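Local coordinates for uncharacterized protein (Thermus thermophilus HB8, PDB 6SCE), which acts as a DNA nuclease of type III CRISPR defence, switched on when a cyclic oligoadenylate binds, probably through its CARF domains, at residues 23-27 with 131-136; 300-306 with 427-432; 329-333 with 344-348. All coordinates share one frame; numbering follows the deposited sequence.

In the fold
Contact 1 closes before the other two begin, in a chain built from several sheet-containing modules. It lies near the periphery, joining helix 15-28 to the edge strand 129-132 of the first seven-stranded sheet. Its centre is about 36 Å from that of contact 2 and 33 Å from that of contact 3. The other two are neighbours, with centres about 13 Å apart. Contact 3 pairs helix 326-338 with edge strand 342-347 and falls within the sequence spanned by contact 2, where helices 303-312 and 425-432 meet. Contact 2 thus joins the probable activator site to helix 425-432, whose Leu431 and Arg432 pack on Ala332 and Trp331 of helix 326-338 in contact 3.

Contact 1: 23-27 with 131-136; sequences VVERE and RSLEAE
Arg26 and Glu136 meet broadside, their guanidinium and carboxylate planes standing 86° apart. In one of the two deposited conformers of Arg26, the one described here, NH1 donates to Glu136 OE2 over 3.2 Å, and the oxygen is approached from above its carboxylate plane. The arginine gets there by an extended chain: with CG anti to the backbone N (chi1 -169°), it runs straight away from the helix and brings CD close to the same oxygen. In this conformer Ala135 completes the corner by setting its methyl CB over the centre of one guanidinium face, 3.7 Å from Arg26 CZ.

Deeper in, Val23 crosses Leu133 at about a right angle, and its CG2 rests against both leucine methyls, 3.8 Å from Leu133 CD1. The other branch, Val23 CG1, points to Arg131, whose NH2 it approaches at 4.1 Å. Val23 CA packs against Glu136 CG. Phe123, on the neighbouring strand 120-125, touches both Val23 and Arg131 and ties this apolar patch to the sheet.

Arg131 bends at chi3 to bring its guanidinium toward Glu27 OE1, the two planes 33° apart. A salt bridge through Arg131 NH1 is plausible, but the modelled separation is implausibly short, the bond is weak and poorly aligned, and the arginine has a second conformer, so its detail is doubtful.

The two acid-base pairs lie side by side beyond the Val23-Leu133 contact, toward the exposed rim, while apolar packing supplies much of the burial. The Arg26-Glu136 bridge probably helps hold the helix to the segment after the strand, and Glu27-Arg131 probably adds charge complementarity of uncertain geometry; solvent is likely to weaken both charge effects at the rim.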
loop_
_atom_site.group_PDB
_atom_site.type_symbol
_atom_site.label_atom_id
_atom_site.label_comp_id
_atom_site.label_asym_id
_atom_site.label_seq_id
_atom_site.Cartn_x
_atom_site.Cartn_y
_atom_site.Cartn_z
ATOM N N VAL A 23 1.090 -9.179 -25.929
ATOM C CA VAL A 23 -0.266 -9.184 -26.454
ATOM C C VAL A 23 -0.310 -8.569 -27.856
ATOM O O VAL A 23 -0.881 -9.165 -28.804
ATOM C CB VAL A 23 -1.224 -8.423 -25.524
ATOM C CG1 VAL A 23 -2.594 -8.198 -26.157
ATOM C CG2 VAL A 23 -1.345 -9.112 -24.185
ATOM N N VAL A 24 0.313 -7.408 -28.009
ATOM C CA VAL A 24 0.336 -6.733 -29.307
ATOM C C VAL A 24 1.036 -7.602 -30.366
ATOM O O VAL A 24 0.528 -7.793 -31.488
ATOM C CB VAL A 24 1.044 -5.376 -29.208
ATOM C CG1 VAL A 24 1.104 -4.710 -30.581
ATOM C CG2 VAL A 24 0.278 -4.468 -28.256
ATOM N N GLU A 25 2.207 -8.110 -30.013
ATOM C CA GLU A 25 2.960 -8.960 -30.932
ATOM C C GLU A 25 2.180 -10.188 -31.357
ATOM O O GLU A 25 2.243 -10.553 -32.528
ATOM C CB GLU A 25 4.323 -9.359 -30.359
ATOM C CG GLU A 25 5.286 -8.208 -30.256
ATOM C CD GLU A 25 6.652 -8.599 -29.714
ATOM O OE1 GLU A 25 6.750 -9.550 -28.904
ATOM O OE2 GLU A 25 7.631 -7.918 -30.057
ATOM N N ARG A 26 1.452 -10.826 -30.450
ATOM C CA ARG A 26 0.681 -12.018 -30.792
ATOM C C ARG A 26 -0.439 -11.675 -31.768
ATOM O O ARG A 26 -0.705 -12.428 -32.701
ATOM C CB ARG A 26 0.076 -12.672 -29.549
ATOM C CG ARG A 26 -0.514 -14.057 -29.815
ATOM C CD ARG A 26 -1.344 -14.558 -28.649
ATOM N NE ARG A 26 -1.745 -15.944 -28.855
ATOM C CZ ARG A 26 -2.837 -16.499 -28.346
ATOM N NH1 ARG A 26 -3.657 -15.793 -27.583
ATOM N NH2 ARG A 26 -3.104 -17.770 -28.612
ATOM N N GLU A 27 -1.108 -10.545 -31.539
ATOM C CA GLU A 27 -2.247 -10.172 -32.369
ATOM C C GLU A 27 -1.868 -9.498 -33.679
ATOM O O GLU A 27 -2.492 -9.776 -34.715
ATOM C CB GLU A 27 -3.222 -9.270 -31.637
ATOM C CG GLU A 27 -4.503 -9.064 -32.448
ATOM C CD GLU A 27 -5.759 -8.905 -31.609
ATOM O OE1 GLU A 27 -5.846 -9.542 -30.550
ATOM O OE2 GLU A 27 -6.670 -8.147 -32.022
ATOM N N ARG A 131 -10.136 -10.963 -22.924
ATOM C CA ARG A 131 -9.618 -12.301 -23.193
ATOM C C ARG A 131 -8.577 -12.706 -22.149
ATOM O O ARG A 131 -7.847 -11.850 -21.625
ATOM C CB ARG A 131 -9.028 -12.391 -24.612
ATOM C CG ARG A 131 -7.715 -11.664 -24.841
ATOM C CD ARG A 131 -7.145 -11.949 -26.231
ATOM N NE ARG A 131 -7.759 -11.104 -27.248
ATOM C CZ ARG A 131 -7.106 -10.246 -28.023
ATOM N NH1 ARG A 131 -7.786 -9.522 -28.898
ATOM N NH2 ARG A 131 -5.782 -10.117 -27.940
ATOM N N SER A 132 -8.512 -13.997 -21.870
ATOM C CA SER A 132 -7.550 -14.560 -20.970
ATOM C C SER A 132 -6.216 -14.588 -21.654
ATOM O O SER A 132 -6.137 -14.877 -22.858
ATOM C CB SER A 132 -7.963 -15.988 -20.604
ATOM O OG SER A 132 -7.044 -16.498 -19.669
ATOM N N LEU A 133 -5.166 -14.238 -20.917
ATOM C CA LEU A 133 -3.812 -14.189 -21.459
ATOM C C LEU A 133 -2.980 -15.401 -21.077
ATOM O O LEU A 133 -1.782 -15.290 -20.715
ATOM C CB LEU A 133 -3.107 -12.881 -21.037
ATOM C CG LEU A 133 -3.843 -11.630 -21.550
ATOM C CD1 LEU A 133 -3.080 -10.410 -21.065
ATOM C CD2 LEU A 133 -4.005 -11.623 -23.064
ATOM N N GLU A 134 -3.581 -16.593 -21.232
ATOM C CA GLU A 134 -2.873 -17.834 -20.926
ATOM C C GLU A 134 -1.624 -17.957 -21.722
ATOM O O GLU A 134 -0.600 -18.339 -21.196
ATOM C CB GLU A 134 -3.719 -19.067 -21.269
ATOM C CG GLU A 134 -4.908 -19.250 -20.382
ATOM C CD GLU A 134 -4.565 -19.735 -18.988
ATOM O OE1 GLU A 134 -3.407 -20.132 -18.691
ATOM O OE2 GLU A 134 -5.500 -19.701 -18.168
ATOM N N ALA A 135 -1.703 -17.645 -23.011
ATOM C CA ALA A 135 -0.575 -17.847 -23.919
ATOM C C ALA A 135 0.532 -16.825 -23.735
ATOM O O ALA A 135 1.709 -17.160 -23.807
ATOM C CB ALA A 135 -1.052 -17.824 -25.374
ATOM N N GLU A 136 0.126 -15.572 -23.523
ATOM C CA GLU A 136 1.049 -14.445 -23.383
ATOM C C GLU A 136 1.650 -14.301 -21.971
ATOM O O GLU A 136 2.625 -13.585 -21.781
ATOM C CB GLU A 136 0.287 -13.154 -23.706
ATOM C CG GLU A 136 -0.257 -13.100 -25.126
ATOM C CD GLU A 136 -1.702 -13.565 -25.253
ATOM O OE1 GLU A 136 -2.192 -14.328 -24.382
ATOM O OE2 GLU A 136 -2.379 -13.141 -26.225
#

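Contact 2: 300-306 with 427-432; sequences EQAVPLY and DLLALR. With nucleotides of chain B.
Tyr306 lays one ring face beneath the backbone of Leu428, whose N sits 4.1 Å above the ring plane, offset toward the rim; at the ring's edge, in its plane, is a water. That water also contacts Asp427 OD2, which forms a salt bridge with Lys339, while Tyr306 OH is hydrogen-bonded to Arg424 N. With CG anti to the backbone N (chi1 -171°), the tyrosine sends its ring toward 427-432. A second flat group, the Arg432 guanidinium, has Glu300 OE2 well out of its plane, 3.8 Å from Arg432 NH2: a long charge pairing, also bridged by a water between Glu300 OE2 and Arg432 NE. Arg432 NH2 donates to Ser577 O.

Between these polar ends the helices interlock. Leu431 CD2 rests 3.5 Å from Ala302 O and against Tyr306 CB, and Leu428 CD2 meets Val303 CG2 at 3.8 Å. A phenylalanine at Tyr306 would probably leave the Arg424 amide and the water without their hydroxyl mate.

On the far side of 300-306 lie the nucleotides. Gln301 N donates to OP2 of A4 of chain B (3.0 Å), Glu300 N to O2' of A3 of chain B, while Val303 CG1 and Pro304 CG lie against the A4 base. Backbone amides gripping a phosphate and ribose just before a helix, after strand 293-297 in the parallel part of a mixed sheet, are consistent with the cyclic oligoadenylate site of a CARF domain.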
loop_
_atom_site.group_PDB
_atom_site.type_symbol
_atom_site.label_atom_id
_atom_site.label_comp_id
_atom_site.label_asym_id
_atom_site.label_seq_id
_atom_site.Cartn_x
_atom_site.Cartn_y
_atom_site.Cartn_z
ATOM N N GLU A 300 -5.879 -1.328 -1.120
ATOM C CA GLU A 300 -4.885 -1.445 -0.074
ATOM C C GLU A 300 -4.610 -0.111 0.636
ATOM O O GLU A 300 -4.442 -0.070 1.846
ATOM C CB GLU A 300 -3.591 -2.060 -0.629
ATOM C CG GLU A 300 -2.427 -2.095 0.359
ATOM C CD GLU A 300 -2.684 -2.963 1.589
ATOM O OE1 GLU A 300 -3.449 -3.946 1.457
ATOM O OE2 GLU A 300 -2.101 -2.675 2.685
ATOM N N GLN A 301 -4.596 0.991 -0.095
ATOM C CA GLN A 301 -4.266 2.282 0.548
ATOM C C GLN A 301 -5.485 2.964 1.106
ATOM O O GLN A 301 -6.408 3.284 0.380
ATOM C CB GLN A 301 -3.552 3.199 -0.421
ATOM C CG GLN A 301 -2.289 2.628 -0.972
ATOM C CD GLN A 301 -1.319 2.186 0.100
ATOM O OE1 GLN A 301 -1.044 2.932 1.051
ATOM N NE2 GLN A 301 -0.742 0.997 -0.068
ATOM N N ALA A 302 -5.483 3.212 2.410
ATOM C CA ALA A 302 -6.597 3.921 3.035
ATOM C C ALA A 302 -6.520 5.440 2.874
ATOM O O ALA A 302 -7.532 6.089 2.874
ATOM C CB ALA A 302 -6.651 3.588 4.515
ATOM N N VAL A 303 -5.320 6.002 2.732
ATOM C CA VAL A 303 -5.186 7.470 2.749
ATOM C C VAL A 303 -6.013 8.192 1.659
ATOM O O VAL A 303 -6.655 9.178 1.955
ATOM C CB VAL A 303 -3.706 7.908 2.738
ATOM C CG1 VAL A 303 -3.559 9.391 2.463
ATOM C CG2 VAL A 303 -3.046 7.563 4.076
ATOM N N PRO A 304 -6.017 7.695 0.400
ATOM C CA PRO A 304 -6.804 8.383 -0.611
ATOM C C PRO A 304 -8.283 8.436 -0.303
ATOM O O PRO A 304 -8.959 9.438 -0.568
ATOM C CB PRO A 304 -6.530 7.569 -1.883
ATOM C CG PRO A 304 -5.158 6.991 -1.663
ATOM C CD PRO A 304 -5.129 6.678 -0.184
ATOM N N LEU A 305 -8.808 7.355 0.254
ATOM C CA LEU A 305 -10.194 7.330 0.655
ATOM C C LEU A 305 -10.465 8.313 1.780
ATOM O O LEU A 305 -11.493 8.987 1.807
ATOM C CB LEU A 305 -10.571 5.930 1.117
ATOM C CG LEU A 305 -12.059 5.674 1.401
ATOM C CD1 LEU A 305 -13.019 6.160 0.345
ATOM C CD2 LEU A 305 -12.220 4.171 1.583
ATOM N N TYR A 306 -9.537 8.392 2.711
ATOM C CA TYR A 306 -9.659 9.337 3.813
ATOM C C TYR A 306 -9.594 10.796 3.297
ATOM O O TYR A 306 -10.360 11.638 3.728
ATOM C CB TYR A 306 -8.578 9.086 4.823
ATOM C CG TYR A 306 -8.752 9.871 6.095
ATOM C CD1 TYR A 306 -9.928 9.792 6.813
ATOM C CD2 TYR A 306 -7.743 10.658 6.591
ATOM C CE1 TYR A 306 -10.112 10.490 7.988
ATOM C CE2 TYR A 306 -7.908 11.364 7.780
ATOM C CZ TYR A 306 -9.095 11.276 8.468
ATOM O OH TYR A 306 -9.291 11.964 9.642
ATOM N N ASP A 427 -8.727 8.267 13.118
ATOM C CA ASP A 427 -9.766 8.064 12.102
ATOM C C ASP A 427 -9.187 7.345 10.907
ATOM O O ASP A 427 -9.769 6.381 10.425
ATOM C CB ASP A 427 -10.431 9.383 11.683
ATOM C CG ASP A 427 -11.318 9.960 12.775
ATOM O OD1 ASP A 427 -11.535 9.280 13.780
ATOM O OD2 ASP A 427 -11.788 11.100 12.652
ATOM N N LEU A 428 -8.030 7.789 10.431
ATOM C CA LEU A 428 -7.372 7.073 9.368
ATOM C C LEU A 428 -7.160 5.604 9.748
ATOM O O LEU A 428 -7.451 4.687 8.951
ATOM C CB LEU A 428 -6.045 7.723 9.008
ATOM C CG LEU A 428 -5.214 7.001 7.955
ATOM C CD1 LEU A 428 -5.988 6.878 6.647
ATOM C CD2 LEU A 428 -3.933 7.789 7.762
ATOM N N LEU A 429 -6.659 5.372 10.961
ATOM C CA LEU A 429 -6.388 4.017 11.408
ATOM C C LEU A 429 -7.658 3.137 11.484
ATOM O O LEU A 429 -7.597 1.949 11.144
ATOM C CB LEU A 429 -5.660 4.033 12.768
ATOM C CG LEU A 429 -4.165 4.327 12.726
ATOM C CD1 LEU A 429 -3.684 4.729 14.115
ATOM C CD2 LEU A 429 -3.358 3.146 12.218
ATOM N N ALA A 430 -8.772 3.722 11.919
ATOM C CA ALA A 430 -10.057 3.040 11.914
ATOM C C ALA A 430 -10.413 2.617 10.482
ATOM O O ALA A 430 -10.760 1.459 10.205
ATOM C CB ALA A 430 -11.122 3.949 12.491
ATOM N N LEU A 431 -10.253 3.548 9.546
ATOM C CA LEU A 431 -10.585 3.260 8.155
ATOM C C LEU A 431 -9.759 2.107 7.643
ATOM O O LEU A 431 -10.221 1.280 6.862
ATOM C CB LEU A 431 -10.391 4.516 7.294
ATOM C CG LEU A 431 -10.645 4.386 5.802
ATOM C CD1 LEU A 431 -12.125 4.149 5.568
ATOM C CD2 LEU A 431 -10.188 5.685 5.144
ATOM N N ARG A 432 -8.522 2.055 8.099
ATOM C CA ARG A 432 -7.604 1.013 7.752
ATOM C C ARG A 432 -7.880 -0.323 8.405
ATOM O O ARG A 432 -7.383 -1.313 7.936
ATOM C CB ARG A 432 -6.206 1.425 8.159
ATOM C CG ARG A 432 -5.100 0.417 7.908
ATOM C CD ARG A 432 -4.982 0.064 6.432
ATOM N NE ARG A 432 -3.925 -0.910 6.249
ATOM C CZ ARG A 432 -4.032 -2.201 6.575
ATOM N NH1 ARG A 432 -5.179 -2.708 7.044
ATOM N NH2 ARG A 432 -3.002 -2.987 6.398
ATOM P P A B 4 -3.913 1.086 -4.267
ATOM O OP1 A B 4 -2.493 0.722 -3.999
ATOM O OP2 A B 4 -4.872 1.213 -3.113
ATOM O "O5'" A B 4 -3.925 2.431 -5.132
ATOM C "C5'" A B 4 -3.662 3.667 -4.451
ATOM C "C4'" A B 4 -3.075 4.637 -5.447
ATOM O "O4'" A B 4 -3.103 5.983 -4.890
ATOM C "C3'" A B 4 -1.620 4.343 -5.784
ATOM O "O3'" A B 4 -1.240 4.663 -7.120
ATOM C "C2'" A B 4 -0.898 5.293 -4.824
ATOM O "O2'" A B 4 0.437 5.541 -5.203
ATOM C "C1'" A B 4 -1.798 6.508 -4.945
ATOM N N9 A B 4 -1.619 7.513 -3.906
ATOM C C8 A B 4 -1.426 8.850 -4.146
ATOM N N7 A B 4 -1.234 9.540 -3.052
ATOM C C5 A B 4 -1.265 8.599 -2.027
ATOM C C6 A B 4 -1.114 8.704 -0.629
ATOM N N6 A B 4 -0.855 9.845 0.019
ATOM N N1 A B 4 -1.182 7.555 0.092
ATOM C C2 A B 4 -1.408 6.405 -0.558
ATOM N N3 A B 4 -1.589 6.188 -1.864
ATOM C C4 A B 4 -1.508 7.336 -2.552
ATOM P P A B 3 -3.058 -1.227 -11.086
ATOM O OP1 A B 3 -4.014 -1.604 -12.204
ATOM O OP2 A B 3 -2.387 0.102 -11.302
ATOM O "O5'" A B 3 -3.845 -1.241 -9.709
ATOM C "C5'" A B 3 -3.197 -1.218 -8.429
ATOM C "C4'" A B 3 -4.286 -1.115 -7.387
ATOM O "O4'" A B 3 -5.112 -2.318 -7.420
ATOM C "C3'" A B 3 -3.811 -0.961 -5.947
ATOM O "O3'" A B 3 -4.530 0.124 -5.395
ATOM C "C2'" A B 3 -4.197 -2.305 -5.309
ATOM O "O2'" A B 3 -4.446 -2.232 -3.923
ATOM C "C1'" A B 3 -5.454 -2.647 -6.099
ATOM N N9 A B 3 -5.795 -4.051 -6.078
ATOM C C8 A B 3 -4.948 -5.102 -6.339
ATOM N N7 A B 3 -5.563 -6.266 -6.280
ATOM C C5 A B 3 -6.882 -5.949 -6.004
ATOM C C6 A B 3 -8.027 -6.752 -5.838
ATOM N N6 A B 3 -8.008 -8.075 -5.974
ATOM N N1 A B 3 -9.195 -6.113 -5.594
ATOM C C2 A B 3 -9.201 -4.778 -5.502
ATOM N N3 A B 3 -8.184 -3.915 -5.632
ATOM C C4 A B 3 -7.041 -4.583 -5.886
HETATM O O HOH W 1 -2.065 0.184 3.778
HETATM O O HOH W 2 -11.709 12.133 10.368
#

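Contact 3: 329-333 with 344-348; sequences LRWAE and HRSFL
Leu329 begins the contact by spreading over one face of the Arg345 guanidinium, its CD2 3.3 Å above the plane and offset toward the rim. The same methyl is 3.6 Å from Arg345 NE and 3.7 Å from Phe347 CE1, so one leucine branch fills the angle between an arginine and an aromatic ring. Its CG lies anti to the backbone N (chi1 179°), which directs the side chain toward strand 342-347; it also touches Leu319 and Thr321 of strand 316-321.

One residue on, Arg330 adds little beyond its CA, passed by Arg345 NH1 at 4.1 Å, its own guanidinium reaching elsewhere.

A turn of helix after Leu329, Glu333 brings the charge. Arg345 NH1 donates to Glu333 OE1 over 2.9 Å, with an N-H...O angle of 151°; the oxygen lies near the guanidinium plane, yet is met from above its own carboxylate. The bend of Arg345 at chi3 (-85°) swings the guanidinium round to this position and leaves Arg345 CD 3.3 Å from Glu333 OE2, which has a second partner in Arg337. The guanidinium is thus held at an edge by a carboxylate and over a face by a methyl, which restricts its rotation.

Running antiparallel to the strand with axes 10.0 Å apart, the helix covers edge strand 342-347 as the helix of the beta-alpha-beta unit 316-347 in a Rossmann-like sheet.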
loop_
_atom_site.group_PDB
_atom_site.type_symbol
_atom_site.label_atom_id
_atom_site.label_comp_id
_atom_site.label_asym_id
_atom_site.label_seq_id
_atom_site.Cartn_x
_atom_site.Cartn_y
_atom_site.Cartn_z
ATOM N N LEU A 329 -13.366 -3.476 3.075
ATOM C CA LEU A 329 -14.665 -2.902 2.827
ATOM C C LEU A 329 -15.426 -2.787 4.146
ATOM O O LEU A 329 -16.055 -1.753 4.423
ATOM C CB LEU A 329 -15.455 -3.731 1.823
ATOM C CG LEU A 329 -16.863 -3.271 1.473
ATOM C CD1 LEU A 329 -16.827 -1.913 0.829
ATOM C CD2 LEU A 329 -17.529 -4.272 0.537
ATOM N N ARG A 330 -15.374 -3.844 4.951
ATOM C CA ARG A 330 -16.068 -3.843 6.258
ATOM C C ARG A 330 -15.597 -2.663 7.134
ATOM O O ARG A 330 -16.400 -1.935 7.733
ATOM C CB ARG A 330 -15.809 -5.174 6.975
ATOM C CG ARG A 330 -16.431 -5.313 8.358
ATOM C CD ARG A 330 -16.022 -6.650 8.983
ATOM N NE ARG A 330 -16.649 -6.865 10.294
ATOM C CZ ARG A 330 -16.387 -7.897 11.104
ATOM N NH1 ARG A 330 -15.501 -8.823 10.763
ATOM N NH2 ARG A 330 -17.003 -7.996 12.274
ATOM N N TRP A 331 -14.294 -2.439 7.192
ATOM C CA TRP A 331 -13.727 -1.364 8.024
ATOM C C TRP A 331 -14.060 0.011 7.476
ATOM O O TRP A 331 -14.283 0.947 8.227
ATOM C CB TRP A 331 -12.211 -1.516 8.164
ATOM C CG TRP A 331 -11.869 -2.836 8.763
ATOM C CD1 TRP A 331 -12.573 -3.488 9.727
ATOM C CD2 TRP A 331 -10.774 -3.685 8.421
ATOM N NE1 TRP A 331 -11.982 -4.685 10.011
ATOM C CE2 TRP A 331 -10.869 -4.828 9.227
ATOM C CE3 TRP A 331 -9.717 -3.585 7.520
ATOM C CZ2 TRP A 331 -9.950 -5.860 9.164
ATOM C CZ3 TRP A 331 -8.798 -4.626 7.459
ATOM C CH2 TRP A 331 -8.923 -5.736 8.269
ATOM N N ALA A 332 -14.089 0.125 6.148
ATOM C CA ALA A 332 -14.464 1.399 5.519
ATOM C C ALA A 332 -15.926 1.716 5.822
ATOM O O ALA A 332 -16.273 2.850 6.169
ATOM C CB ALA A 332 -14.245 1.359 4.016
ATOM N N GLU A 333 -16.784 0.712 5.663
ATOM C CA GLU A 333 -18.202 0.876 5.997
ATOM C C GLU A 333 -18.370 1.329 7.455
ATOM O O GLU A 333 -19.124 2.257 7.728
ATOM C CB GLU A 333 -18.964 -0.425 5.723
ATOM C CG GLU A 333 -20.442 -0.328 5.975
ATOM C CD GLU A 333 -21.171 -1.656 5.765
ATOM O OE1 GLU A 333 -20.597 -2.710 6.074
ATOM O OE2 GLU A 333 -22.334 -1.616 5.326
ATOM N N HIS A 344 -23.456 2.592 1.136
ATOM C CA HIS A 344 -23.908 1.549 0.232
ATOM C C HIS A 344 -22.664 0.856 -0.299
ATOM O O HIS A 344 -21.689 1.520 -0.662
ATOM C CB HIS A 344 -24.673 2.154 -0.907
ATOM C CG HIS A 344 -25.719 3.131 -0.485
ATOM N ND1 HIS A 344 -26.919 2.741 0.082
ATOM C CD2 HIS A 344 -25.756 4.481 -0.555
ATOM C CE1 HIS A 344 -27.643 3.813 0.345
ATOM N NE2 HIS A 344 -26.966 4.879 -0.040
ATOM N N ARG A 345 -22.701 -0.461 -0.356
ATOM C CA ARG A 345 -21.554 -1.241 -0.748
ATOM C C ARG A 345 -22.022 -2.308 -1.658
ATOM O O ARG A 345 -23.161 -2.752 -1.546
ATOM C CB ARG A 345 -20.896 -1.880 0.465
ATOM C CG ARG A 345 -21.874 -2.557 1.421
ATOM C CD ARG A 345 -21.145 -3.141 2.623
ATOM N NE ARG A 345 -20.630 -4.463 2.311
ATOM C CZ ARG A 345 -19.927 -5.227 3.139
ATOM N NH1 ARG A 345 -19.605 -4.810 4.366
ATOM N NH2 ARG A 345 -19.517 -6.415 2.714
ATOM N N SER A 346 -21.148 -2.752 -2.543
ATOM C CA SER A 346 -21.408 -3.938 -3.307
ATOM C C SER A 346 -20.096 -4.595 -3.668
ATOM O O SER A 346 -19.056 -3.920 -3.742
ATOM C CB SER A 346 -22.204 -3.597 -4.578
ATOM O OG SER A 346 -22.688 -4.788 -5.192
ATOM N N PHE A 347 -20.134 -5.914 -3.870
ATOM C CA PHE A 347 -18.996 -6.659 -4.391
ATOM C C PHE A 347 -19.019 -6.785 -5.909
ATOM O O PHE A 347 -20.074 -7.101 -6.529
ATOM C CB PHE A 347 -18.916 -8.062 -3.786
ATOM C CG PHE A 347 -18.543 -8.087 -2.344
ATOM C CD1 PHE A 347 -17.278 -7.678 -1.926
ATOM C CD2 PHE A 347 -19.455 -8.530 -1.385
ATOM C CE1 PHE A 347 -16.926 -7.718 -0.587
ATOM C CE2 PHE A 347 -19.105 -8.570 -0.039
ATOM C CZ PHE A 347 -17.838 -8.147 0.359
ATOM N N LEU A 348 -17.840 -6.612 -6.506
ATOM C CA LEU A 348 -17.595 -6.959 -7.915
ATOM C C LEU A 348 -17.281 -8.440 -8.008
ATOM O O LEU A 348 -16.827 -9.020 -7.031
ATOM C CB LEU A 348 -16.421 -6.166 -8.482
ATOM C CG LEU A 348 -16.509 -4.656 -8.307
ATOM C CD1 LEU A 348 -15.222 -4.035 -8.858
ATOM C CD2 LEU A 348 -17.756 -4.052 -8.968
#